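Local coordinates for FACT-Spt16 (Cicer arietinum, PDB 5CE6), which probably acts in transcription as the histone-binding N-terminal domain of the Spt16 subunit of the histone chaperone FACT, with affinity for histones H3-H4, at residues D293-I298 against P323-A328; V331-Q336 against G447-K452. One frame throughout, in Å; residues are numbered along the deposited sequence.

In the fold
Coming from the N-terminal lobe, the chain reaches D293-I298 at the head of strand 296-306, turns back along 309-319 and enters helix 323-342, whose first turns close interaction 1 around a hairpin. Only then does interaction 2 open, further along the same helix. The chain adds helix 349-363 and strands 403-414, 424-435 and 440-442 before G447-K452 returns to V331-Q336, closing a far longer loop. The two loops follow in series, neither nested nor crossed. Helix 323-342 is common to both: interaction 1 ties it to the hairpin, interaction 2 to the C-terminal passage. Their centres lie about 14 Å apart, bridged by packing of S326 CB on L451 CD2 at 4.0 Å.

Interaction 1: D293-I298 against P323-A328; sequences DSASVI and PIQSKA. With K (potassium ion), chain D.
Q325 reaches from the first turn of helix 323-342 to the backbone of A295. From CB, CG lies opposite the carbonyl carbon (chi1 -67°) and the chain beyond is extended, carrying the amide out to A295. CD and NE2 each come within 4.2 Å of V297 CG1, the two side chains meeting at a slant. At the tip the amide divides its work. OE1 rests against the backbone of A295, 3.4 Å from its CA, and lies 3.7 Å from the CB. NE2 donates to A295 O at 2.9 Å in a nearly straight bond (171°); the acceptor lies in the amide's own plane, whereas the donor stands well above the carbonyl plane of A295. That same A295 O binds the potassium ion at 2.9 Å, so one carbonyl oxygen is gripped by both an N-H and a cation. A leucine in place of Q325 would probably leave A295 O without this donor and the metal-binding carbonyl less firmly positioned. S420 and N422 belong to the same ion site. A295 and S296 both face I319 of strand 309-319 in a G1 beta bulge, while F425 of strand 424-435 packs against both V297 and Q325, joining strand to helix.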
loop_
_atom_site.group_PDB
_atom_site.type_symbol
_atom_site.label_atom_id
_atom_site.label_comp_id
_atom_site.label_asym_id
_atom_site.label_seq_id
_atom_site.Cartn_x
_atom_site.Cartn_y
_atom_site.Cartn_z
ATOM N N ASP A 293 -6.950 2.019 -31.900
ATOM C CA ASP A 293 -6.762 2.637 -33.208
ATOM C C ASP A 293 -5.644 3.680 -33.134
ATOM O O ASP A 293 -4.971 3.801 -32.114
ATOM C CB ASP A 293 -8.066 3.245 -33.717
ATOM C CG ASP A 293 -8.179 3.189 -35.232
ATOM O OD1 ASP A 293 -7.259 3.679 -35.923
ATOM O OD2 ASP A 293 -9.181 2.634 -35.726
ATOM N N SER A 294 -5.433 4.428 -34.213
ATOM C CA SER A 294 -4.323 5.382 -34.260
ATOM C C SER A 294 -4.368 6.414 -33.138
ATOM O O SER A 294 -5.442 6.789 -32.679
ATOM C CB SER A 294 -4.274 6.085 -35.620
ATOM O OG SER A 294 -3.802 5.198 -36.615
ATOM N N ALA A 295 -3.190 6.851 -32.700
ATOM C CA ALA A 295 -3.052 7.853 -31.640
ATOM C C ALA A 295 -3.741 7.420 -30.354
ATOM O O ALA A 295 -4.499 8.180 -29.749
ATOM C CB ALA A 295 -3.577 9.203 -32.102
ATOM N N SER A 296 -3.450 6.200 -29.928
ATOM C CA SER A 296 -4.094 5.639 -28.744
ATOM C C SER A 296 -3.104 5.349 -27.642
ATOM O O SER A 296 -1.920 5.111 -27.895
ATOM C CB SER A 296 -4.824 4.349 -29.097
ATOM O OG SER A 296 -6.006 4.628 -29.804
ATOM N N VAL A 297 -3.587 5.362 -26.402
ATOM C CA VAL A 297 -2.747 4.918 -25.294
ATOM C C VAL A 297 -3.539 3.951 -24.428
ATOM O O VAL A 297 -4.767 4.015 -24.371
ATOM C CB VAL A 297 -2.187 6.080 -24.436
ATOM C CG1 VAL A 297 -1.397 7.063 -25.293
ATOM C CG2 VAL A 297 -3.290 6.798 -23.729
ATOM N N ILE A 298 -2.817 3.046 -23.783
ATOM C CA ILE A 298 -3.416 2.028 -22.923
ATOM C C ILE A 298 -2.657 2.043 -21.612
ATOM O O ILE A 298 -1.426 1.945 -21.606
ATOM C CB ILE A 298 -3.306 0.623 -23.568
ATOM C CG1 ILE A 298 -4.092 0.584 -24.882
ATOM C CG2 ILE A 298 -3.803 -0.476 -22.608
ATOM C CD1 ILE A 298 -3.797 -0.638 -25.763
ATOM N N PRO A 323 2.576 13.039 -32.002
ATOM C CA PRO A 323 3.785 13.647 -31.433
ATOM C C PRO A 323 3.660 14.110 -29.981
ATOM O O PRO A 323 4.671 14.112 -29.271
ATOM C CB PRO A 323 4.022 14.848 -32.346
ATOM C CG PRO A 323 3.483 14.414 -33.638
ATOM C CD PRO A 323 2.249 13.637 -33.314
ATOM N N ILE A 324 2.457 14.491 -29.551
ATOM C CA ILE A 324 2.277 15.001 -28.200
ATOM C C ILE A 324 2.288 13.836 -27.226
ATOM O O ILE A 324 2.918 13.897 -26.162
ATOM C CB ILE A 324 0.966 15.791 -28.071
ATOM C CG1 ILE A 324 0.978 16.980 -29.038
ATOM C CG2 ILE A 324 0.764 16.268 -26.638
ATOM C CD1 ILE A 324 -0.252 17.853 -28.967
ATOM N N GLN A 325 1.599 12.761 -27.601
ATOM C CA GLN A 325 1.558 11.553 -26.765
ATOM C C GLN A 325 2.965 10.978 -26.613
ATOM O O GLN A 325 3.345 10.535 -25.534
ATOM C CB GLN A 325 0.626 10.507 -27.376
ATOM C CG GLN A 325 -0.869 10.899 -27.390
ATOM C CD GLN A 325 -1.704 9.997 -28.275
ATOM O OE1 GLN A 325 -1.211 9.450 -29.265
ATOM N NE2 GLN A 325 -2.987 9.849 -27.935
ATOM N N SER A 326 3.743 11.012 -27.698
ATOM C CA SER A 326 5.085 10.458 -27.691
ATOM C C SER A 326 5.999 11.287 -26.808
ATOM O O SER A 326 6.730 10.744 -25.974
ATOM C CB SER A 326 5.663 10.442 -29.114
ATOM O OG SER A 326 4.913 9.593 -29.958
ATOM N N LYS A 327 5.977 12.603 -27.016
ATOM C CA LYS A 327 6.787 13.510 -26.210
ATOM C C LYS A 327 6.422 13.398 -24.734
ATOM O O LYS A 327 7.295 13.291 -23.875
ATOM C CB LYS A 327 6.609 14.963 -26.657
ATOM C CG LYS A 327 7.362 15.948 -25.757
ATOM C CD LYS A 327 7.183 17.407 -26.169
ATOM C CE LYS A 327 7.924 18.325 -25.190
ATOM N NZ LYS A 327 7.763 19.779 -25.475
ATOM N N ALA A 328 5.125 13.431 -24.437
ATOM C CA ALA A 328 4.695 13.370 -23.051
ATOM C C ALA A 328 5.194 12.092 -22.387
ATOM O O ALA A 328 5.590 12.101 -21.221
ATOM C CB ALA A 328 3.188 13.447 -22.965
HETATM K K K D . -7.371 8.046 -30.134
HETATM O O HOH W 1 -9.376 7.699 -32.250
#

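Interaction 2: V331-Q336 against G447-K452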
loop_
_atom_site.group_PDB
_atom_site.type_symbol
_atom_site.label_atom_id
_atom_site.label_comp_id
_atom_site.label_asym_id
_atom_site.label_seq_id
_atom_site.Cartn_x
_atom_site.Cartn_y
_atom_site.Cartn_z
ATOM N N VAL A 331 8.885 12.408 -21.607
ATOM C CA VAL A 331 9.054 13.320 -20.475
ATOM C C VAL A 331 8.651 12.653 -19.157
ATOM O O VAL A 331 9.351 12.771 -18.140
ATOM C CB VAL A 331 8.278 14.626 -20.686
ATOM C CG1 VAL A 331 8.388 15.525 -19.462
ATOM C CG2 VAL A 331 8.807 15.357 -21.928
ATOM N N LEU A 332 7.531 11.936 -19.179
ATOM C CA LEU A 332 7.083 11.211 -17.986
ATOM C C LEU A 332 8.124 10.201 -17.525
ATOM O O LEU A 332 8.396 10.086 -16.331
ATOM C CB LEU A 332 5.749 10.504 -18.239
ATOM C CG LEU A 332 5.233 9.766 -16.996
ATOM C CD1 LEU A 332 4.910 10.794 -15.915
ATOM C CD2 LEU A 332 3.986 8.955 -17.344
ATOM N N LEU A 333 8.688 9.450 -18.466
ATOM C CA LEU A 333 9.723 8.479 -18.127
ATOM C C LEU A 333 10.943 9.139 -17.473
ATOM O O LEU A 333 11.460 8.651 -16.458
ATOM C CB LEU A 333 10.122 7.674 -19.374
ATOM C CG LEU A 333 11.292 6.699 -19.214
ATOM C CD1 LEU A 333 11.023 5.688 -18.104
ATOM C CD2 LEU A 333 11.529 5.989 -20.528
ATOM N N LYS A 334 11.395 10.248 -18.044
ATOM C CA LYS A 334 12.562 10.957 -17.521
ATOM C C LYS A 334 12.243 11.514 -16.129
ATOM O O LYS A 334 13.086 11.493 -15.228
ATOM C CB LYS A 334 12.965 12.069 -18.498
ATOM C CG LYS A 334 14.211 12.848 -18.130
ATOM C CD LYS A 334 14.526 13.847 -19.249
ATOM C CE LYS A 334 15.684 14.762 -18.893
ATOM N NZ LYS A 334 16.001 15.666 -20.045
ATOM N N ALA A 335 11.011 11.982 -15.951
ATOM C CA ALA A 335 10.586 12.500 -14.655
ATOM C C ALA A 335 10.502 11.398 -13.607
ATOM O O ALA A 335 10.914 11.589 -12.457
ATOM C CB ALA A 335 9.258 13.232 -14.776
ATOM N N GLN A 336 9.946 10.249 -13.991
ATOM C CA GLN A 336 9.847 9.128 -13.059
ATOM C C GLN A 336 11.231 8.650 -12.643
ATOM O O GLN A 336 11.471 8.343 -11.475
ATOM C CB GLN A 336 9.065 7.961 -13.671
ATOM C CG GLN A 336 8.628 6.909 -12.611
ATOM C CD GLN A 336 8.852 5.471 -13.055
ATOM O OE1 GLN A 336 9.542 5.210 -14.036
ATOM N NE2 GLN A 336 8.269 4.524 -12.315
ATOM N N GLY A 447 12.366 -4.670 -18.251
ATOM C CA GLY A 447 12.800 -4.359 -19.596
ATOM C C GLY A 447 12.610 -2.888 -19.874
ATOM O O GLY A 447 11.923 -2.190 -19.128
ATOM N N SER A 448 13.218 -2.414 -20.955
ATOM C CA SER A 448 13.207 -0.989 -21.268
ATOM C C SER A 448 11.822 -0.353 -21.262
ATOM O O SER A 448 10.884 -0.862 -21.876
ATOM C CB SER A 448 13.874 -0.738 -22.616
ATOM O OG SER A 448 13.712 0.612 -23.003
ATOM N N LYS A 449 11.712 0.761 -20.543
ATOM C CA LYS A 449 10.490 1.549 -20.503
ATOM C C LYS A 449 10.526 2.597 -21.585
ATOM O O LYS A 449 9.585 3.380 -21.717
ATOM C CB LYS A 449 10.352 2.253 -19.152
ATOM C CG LYS A 449 9.943 1.355 -18.022
ATOM C CD LYS A 449 9.803 2.139 -16.723
ATOM C CE LYS A 449 11.134 2.453 -16.063
ATOM N NZ LYS A 449 10.870 2.966 -14.672
ATOM N N ALA A 450 11.627 2.633 -22.343
ATOM C CA ALA A 450 11.793 3.626 -23.388
ATOM C C ALA A 450 10.646 3.505 -24.361
ATOM O O ALA A 450 10.097 2.413 -24.551
ATOM C CB ALA A 450 13.124 3.457 -24.109
ATOM N N LEU A 451 10.283 4.643 -24.939
ATOM C CA LEU A 451 9.203 4.750 -25.905
ATOM C C LEU A 451 9.235 3.649 -26.959
ATOM O O LEU A 451 8.212 3.019 -27.233
ATOM C CB LEU A 451 9.274 6.114 -26.591
ATOM C CG LEU A 451 8.191 6.418 -27.617
ATOM C CD1 LEU A 451 6.855 6.493 -26.931
ATOM C CD2 LEU A 451 8.499 7.719 -28.339
ATOM N N LYS A 452 10.412 3.416 -27.538
ATOM C CA LYS A 452 10.561 2.452 -28.629
ATOM C C LYS A 452 10.109 1.046 -28.235
ATOM O O LYS A 452 9.703 0.252 -29.084
ATOM C CB LYS A 452 12.014 2.407 -29.118
ATOM C CG LYS A 452 12.963 1.715 -28.150
ATOM C CD LYS A 452 14.260 1.296 -28.833
ATOM C CE LYS A 452 15.105 0.426 -27.912
ATOM N NZ LYS A 452 15.352 1.084 -26.595
#
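K449 and Q336 meet through a bend in each chain: the lysine turns at chi3 (-78°), bringing its ammonium round to helix 323-342, and the glutamine kinks at chi2 (-136°), so that its amide oxygen faces the incoming NZ. The two side chains cross at about a right angle. K449 NZ donates to Q336 OE1 at 2.7 Å, with the donor tilted 18° from the carbonyl plane. Both groups have a second claim on D431 of strand 424-435: K449 NZ forms a salt bridge with its OD2, and Q336 NE2 donates to that same oxygen. The amide is thus held at both its oxygen and its nitrogen, which fixes its rotation; D431 OD2 links the two by binding NZ and NE2 alike, and the aspartate's charge probably helps to settle the ammonium here.

Helix 323-342 packs on strands 403-414 and 424-435 with helix 349-363 at its flank, consistent with the pita-bread fold that the M24 metallopeptidase family adopts; residues 447-452 run past the helix on their way to the last short strand.

One turn back from Q336, L333 puts its two methyls to different uses. CD1 lies over the aliphatic part of K449, 3.7 Å from CB and 3.8 Å from CE, resting inside the bend of the lysine chain. CD2 instead meets the backbone, 3.5 Å from K449 O and 3.7 Å from A450 CA. That carbonyl oxygen also accepts a hydrogen bond from Y329 OH, a residue one turn earlier on the same helix. On the facing segment an ST turn shapes the backbone: A450 N donates to S448 OG at 3.0 Å, and this hydroxyl has a further partner in D453.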